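Long-range contact in transferrin (Manduca sexta, PDB 6WB6), which binds a single ferric ion per molecule together with a carbonate anion and serves as an insect iron-transport protein: residues M369-L382 / S599-L611. Residues are numbered along the deposited sequence; the frame is centred on the assembly and turned at random.
Sequences MSVFAFSRDIRPIL and SIAHTPLSLAQML
Met369 lays its unbranched chain against the branched end of Leu607, with CG tight on CD1 at 3.5 Å. The chi1 of Phe372 (175°) swings CG to the side opposite the backbone N and carries the ring toward helix 597-611; Leu607 CD2 meets the ring edge and Leu611 CD2 approaches obliquely, 3.6 Å from CE2. Segments 369-375 and 599-611 cross at 83°, their axes 10.9 Å apart, and the short side chain of Ala373 lets Leu607 CD2 come to 3.9 Å from its CB. The Met610 sulfur makes an oblique Met-aromatic contact with Phe372 and also lies against the aliphatic part of Arg376, whose guanidinium continues to salt bridges with Asp57 and Asp60 of the first transferrin-like half. Here helix 360-375 ends in a Schellman motif with Asp377, at positive phi, as C-prime residue; the chain then turns into strand 381-386. Buried Ile378 uses both branches: CG2 lies 3.4 Å from Thr603 OG1, CD1 3.8 Å from both Ser606 CB and Leu607 CD2. After a cis peptide bond, Pro380 packs CG near Ser599 O. Thr603 suits both neighbours, its methyl CG2 facing Ile378 CG2 while OG1 donates to Pro380 O (2.7 Å) in the carbonyl plane, on a lone pair.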
loop_
_atom_site.group_PDB
_atom_site.type_symbol
_atom_site.label_atom_id
_atom_site.label_comp_id
_atom_site.label_asym_id
_atom_site.label_seq_id
_atom_site.Cartn_x
_atom_site.Cartn_y
_atom_site.Cartn_z
ATOM N N MET A 369 10.629 5.330 -4.604
ATOM C CA MET A 369 9.712 4.351 -4.039
ATOM C C MET A 369 10.458 3.188 -3.395
ATOM O O MET A 369 10.042 2.680 -2.350
ATOM C CB MET A 369 8.779 3.858 -5.135
ATOM C CG MET A 369 7.727 2.898 -4.698
ATOM S SD MET A 369 6.420 2.840 -5.919
ATOM C CE MET A 369 7.363 2.541 -7.407
ATOM N N SER A 370 11.556 2.735 -4.001
ATOM C CA SER A 370 12.298 1.620 -3.421
ATOM C C SER A 370 12.875 1.989 -2.070
ATOM O O SER A 370 12.825 1.196 -1.136
ATOM C CB SER A 370 13.436 1.175 -4.331
ATOM O OG SER A 370 14.274 0.335 -3.608
ATOM N N VAL A 371 13.498 3.166 -1.971
ATOM C CA VAL A 371 14.118 3.547 -0.711
ATOM C C VAL A 371 13.055 3.726 0.363
ATOM O O VAL A 371 13.255 3.356 1.523
ATOM C CB VAL A 371 14.964 4.815 -0.888
ATOM C CG1 VAL A 371 15.771 5.040 0.334
ATOM C CG2 VAL A 371 15.922 4.663 -2.041
ATOM N N PHE A 372 11.896 4.251 -0.011
ATOM C CA PHE A 372 10.824 4.379 0.960
ATOM C C PHE A 372 10.353 3.000 1.427
ATOM O O PHE A 372 10.307 2.718 2.634
ATOM C CB PHE A 372 9.671 5.177 0.353
ATOM C CG PHE A 372 8.479 5.246 1.243
ATOM C CD1 PHE A 372 8.480 6.085 2.337
ATOM C CD2 PHE A 372 7.373 4.481 0.993
ATOM C CE1 PHE A 372 7.392 6.136 3.182
ATOM C CE2 PHE A 372 6.290 4.522 1.838
ATOM C CZ PHE A 372 6.299 5.359 2.926
ATOM N N ALA A 373 10.015 2.122 0.477
ATOM C CA ALA A 373 9.531 0.790 0.833
ATOM C C ALA A 373 10.500 0.091 1.766
ATOM O O ALA A 373 10.091 -0.518 2.759
ATOM C CB ALA A 373 9.320 -0.057 -0.408
ATOM N N PHE A 374 11.797 0.158 1.453
ATOM C CA PHE A 374 12.775 -0.513 2.294
ATOM C C PHE A 374 12.777 0.069 3.697
ATOM O O PHE A 374 12.768 -0.666 4.682
ATOM C CB PHE A 374 14.163 -0.401 1.697
ATOM C CG PHE A 374 15.194 -1.093 2.495
ATOM C CD1 PHE A 374 15.384 -2.448 2.354
ATOM C CD2 PHE A 374 15.984 -0.394 3.379
ATOM C CE1 PHE A 374 16.330 -3.108 3.073
ATOM C CE2 PHE A 374 16.948 -1.050 4.111
ATOM C CZ PHE A 374 17.120 -2.414 3.951
ATOM N N SER A 375 12.818 1.398 3.808
ATOM C CA SER A 375 12.812 2.026 5.119
ATOM C C SER A 375 11.550 1.693 5.903
ATOM O O SER A 375 11.532 1.875 7.121
ATOM C CB SER A 375 12.946 3.547 4.985
ATOM O OG SER A 375 11.839 4.081 4.296
ATOM N N ARG A 376 10.490 1.247 5.230
ATOM C CA ARG A 376 9.217 0.944 5.868
ATOM C C ARG A 376 8.991 -0.557 6.032
ATOM O O ARG A 376 7.842 -0.998 6.131
ATOM C CB ARG A 376 8.085 1.559 5.064
ATOM C CG ARG A 376 8.059 3.092 5.101
ATOM C CD ARG A 376 7.460 3.618 6.399
ATOM N NE ARG A 376 7.785 5.033 6.598
ATOM C CZ ARG A 376 7.221 5.815 7.515
ATOM N NH1 ARG A 376 6.285 5.335 8.319
ATOM N NH2 ARG A 376 7.583 7.090 7.609
ATOM N N ASP A 377 10.068 -1.340 6.010
ATOM C CA ASP A 377 10.061 -2.760 6.343
ATOM C C ASP A 377 9.275 -3.604 5.346
ATOM O O ASP A 377 8.790 -4.689 5.693
ATOM C CB ASP A 377 9.529 -3.016 7.757
ATOM C CG ASP A 377 10.007 -4.372 8.297
ATOM O OD1 ASP A 377 11.234 -4.581 8.310
ATOM O OD2 ASP A 377 9.178 -5.236 8.629
ATOM N N ILE A 378 9.155 -3.142 4.102
ATOM C CA ILE A 378 8.504 -3.918 3.048
ATOM C C ILE A 378 9.593 -4.677 2.316
ATOM O O ILE A 378 10.638 -4.104 1.997
ATOM C CB ILE A 378 7.718 -3.015 2.097
ATOM C CG1 ILE A 378 6.626 -2.286 2.870
ATOM C CG2 ILE A 378 7.129 -3.804 0.922
ATOM C CD1 ILE A 378 5.808 -1.366 1.967
ATOM N N ARG A 379 9.374 -5.987 2.124
ATOM C CA ARG A 379 10.370 -6.920 1.592
ATOM C C ARG A 379 9.601 -7.892 0.705
ATOM O O ARG A 379 8.551 -8.418 1.127
ATOM C CB ARG A 379 11.115 -7.685 2.682
ATOM C CG ARG A 379 11.865 -6.814 3.663
ATOM C CD ARG A 379 13.104 -6.206 3.050
ATOM N NE ARG A 379 13.917 -5.550 4.064
ATOM C CZ ARG A 379 13.688 -4.333 4.561
ATOM N NH1 ARG A 379 12.656 -3.610 4.131
ATOM N NH2 ARG A 379 14.507 -3.838 5.489
ATOM N N PRO A 380 10.090 -8.186 -0.500
ATOM C CA PRO A 380 11.371 -7.914 -1.165
ATOM C C PRO A 380 11.732 -6.453 -1.452
ATOM O O PRO A 380 10.887 -5.577 -1.677
ATOM C CB PRO A 380 11.228 -8.666 -2.497
ATOM C CG PRO A 380 9.770 -8.788 -2.719
ATOM C CD PRO A 380 9.190 -8.978 -1.359
ATOM N N ILE A 381 13.044 -6.224 -1.425
ATOM C CA ILE A 381 13.603 -4.946 -1.838
ATOM C C ILE A 381 13.233 -4.700 -3.278
ATOM O O ILE A 381 13.320 -5.600 -4.128
ATOM C CB ILE A 381 15.132 -4.962 -1.664
ATOM C CG1 ILE A 381 15.485 -5.059 -0.184
ATOM C CG2 ILE A 381 15.783 -3.726 -2.283
ATOM C CD1 ILE A 381 16.815 -5.734 0.068
ATOM N N LEU A 382 12.845 -3.474 -3.573
ATOM C CA LEU A 382 12.468 -3.107 -4.929
ATOM C C LEU A 382 13.708 -2.625 -5.676
ATOM O O LEU A 382 14.407 -1.705 -5.230
ATOM C CB LEU A 382 11.373 -2.042 -4.913
ATOM C CG LEU A 382 10.878 -1.499 -6.240
ATOM C CD1 LEU A 382 10.094 -2.538 -7.000
ATOM C CD2 LEU A 382 10.020 -0.281 -5.973
ATOM N N SER A 599 5.510 -13.407 -4.158
ATOM C CA SER A 599 6.728 -12.622 -3.995
ATOM C C SER A 599 6.721 -11.357 -4.852
ATOM O O SER A 599 7.261 -10.324 -4.437
ATOM C CB SER A 599 7.941 -13.489 -4.320
ATOM O OG SER A 599 8.260 -14.315 -3.221
ATOM N N ILE A 600 6.074 -11.399 -6.014
ATOM C CA ILE A 600 6.086 -10.258 -6.929
ATOM C C ILE A 600 5.049 -9.222 -6.525
ATOM O O ILE A 600 5.297 -8.007 -6.562
ATOM C CB ILE A 600 5.856 -10.754 -8.366
ATOM C CG1 ILE A 600 7.121 -11.483 -8.847
ATOM C CG2 ILE A 600 5.482 -9.596 -9.281
ATOM C CD1 ILE A 600 7.059 -11.914 -10.291
ATOM N N ALA A 601 3.864 -9.683 -6.174
ATOM C CA ALA A 601 2.806 -8.773 -5.786
ATOM C C ALA A 601 3.073 -8.146 -4.429
ATOM O O ALA A 601 2.580 -7.060 -4.152
ATOM C CB ALA A 601 1.466 -9.518 -5.754
ATOM N N HIS A 602 3.841 -8.805 -3.564
ATOM C CA HIS A 602 3.824 -8.413 -2.164
ATOM C C HIS A 602 4.227 -6.949 -1.996
ATOM O O HIS A 602 3.480 -6.141 -1.429
ATOM C CB HIS A 602 4.736 -9.319 -1.333
ATOM C CG HIS A 602 4.711 -8.983 0.116
ATOM N ND1 HIS A 602 5.578 -8.073 0.685
ATOM C CD2 HIS A 602 3.882 -9.391 1.106
ATOM C CE1 HIS A 602 5.297 -7.957 1.971
ATOM N NE2 HIS A 602 4.274 -8.744 2.249
ATOM N N THR A 603 5.415 -6.589 -2.461
ATOM C CA THR A 603 5.912 -5.245 -2.176
ATOM C C THR A 603 5.042 -4.155 -2.782
ATOM O O THR A 603 4.703 -3.197 -2.061
ATOM C CB THR A 603 7.372 -5.114 -2.609
ATOM O OG1 THR A 603 8.200 -5.793 -1.658
ATOM C CG2 THR A 603 7.818 -3.640 -2.706
ATOM N N PRO A 604 4.645 -4.216 -4.050
ATOM C CA PRO A 604 3.730 -3.176 -4.548
ATOM C C PRO A 604 2.405 -3.128 -3.828
ATOM O O PRO A 604 1.883 -2.023 -3.614
ATOM C CB PRO A 604 3.555 -3.531 -6.031
ATOM C CG PRO A 604 4.273 -4.814 -6.245
ATOM C CD PRO A 604 5.268 -4.969 -5.154
ATOM N N LEU A 605 1.822 -4.272 -3.440
ATOM C CA LEU A 605 0.528 -4.192 -2.757
ATOM C C LEU A 605 0.695 -3.751 -1.312
ATOM O O LEU A 605 -0.244 -3.193 -0.718
ATOM C CB LEU A 605 -0.226 -5.529 -2.785
ATOM C CG LEU A 605 -0.535 -6.313 -4.062
ATOM C CD1 LEU A 605 -1.648 -7.322 -3.747
ATOM C CD2 LEU A 605 -0.943 -5.454 -5.239
ATOM N N SER A 606 1.861 -4.008 -0.720
ATOM C CA SER A 606 2.118 -3.464 0.611
ATOM C C SER A 606 2.305 -1.958 0.534
ATOM O O SER A 606 1.878 -1.232 1.427
ATOM C CB SER A 606 3.345 -4.103 1.239
ATOM O OG SER A 606 3.188 -5.512 1.412
ATOM N N LEU A 607 2.967 -1.477 -0.522
ATOM C CA LEU A 607 3.045 -0.039 -0.756
ATOM C C LEU A 607 1.670 0.569 -0.909
ATOM O O LEU A 607 1.336 1.543 -0.230
ATOM C CB LEU A 607 3.879 0.251 -2.004
ATOM C CG LEU A 607 5.378 0.193 -1.740
ATOM C CD1 LEU A 607 6.178 0.280 -3.064
ATOM C CD2 LEU A 607 5.734 1.321 -0.780
ATOM N N ALA A 608 0.871 0.026 -1.822
ATOM C CA ALA A 608 -0.428 0.612 -2.118
ATOM C C ALA A 608 -1.274 0.697 -0.864
ATOM O O ALA A 608 -2.008 1.668 -0.657
ATOM C CB ALA A 608 -1.143 -0.217 -3.181
ATOM N N GLN A 609 -1.176 -0.305 -0.001
ATOM C CA GLN A 609 -2.062 -0.301 1.153
ATOM C C GLN A 609 -1.503 0.575 2.277
ATOM O O GLN A 609 -2.248 1.316 2.917
ATOM C CB GLN A 609 -2.330 -1.731 1.581
ATOM C CG GLN A 609 -1.494 -2.275 2.683
ATOM C CD GLN A 609 -1.968 -3.669 3.083
ATOM O OE1 GLN A 609 -2.989 -4.160 2.573
ATOM N NE2 GLN A 609 -1.223 -4.320 3.977
ATOM N N MET A 610 -0.185 0.578 2.459
ATOM C CA MET A 610 0.435 1.498 3.402
ATOM C C MET A 610 0.211 2.961 3.020
ATOM O O MET A 610 0.103 3.826 3.895
ATOM C CB MET A 610 1.931 1.200 3.478
ATOM C CG MET A 610 2.676 2.102 4.436
ATOM S SD MET A 610 4.441 1.726 4.481
ATOM C CE MET A 610 4.767 1.994 2.767
ATOM N N LEU A 611 0.180 3.273 1.728
ATOM C CA LEU A 611 0.133 4.660 1.280
ATOM C C LEU A 611 -1.260 5.130 0.909
ATOM O O LEU A 611 -1.427 6.289 0.508
ATOM C CB LEU A 611 1.060 4.850 0.088
ATOM C CG LEU A 611 2.529 4.704 0.449
ATOM C CD1 LEU A 611 3.315 4.690 -0.874
ATOM C CD2 LEU A 611 2.983 5.851 1.361
#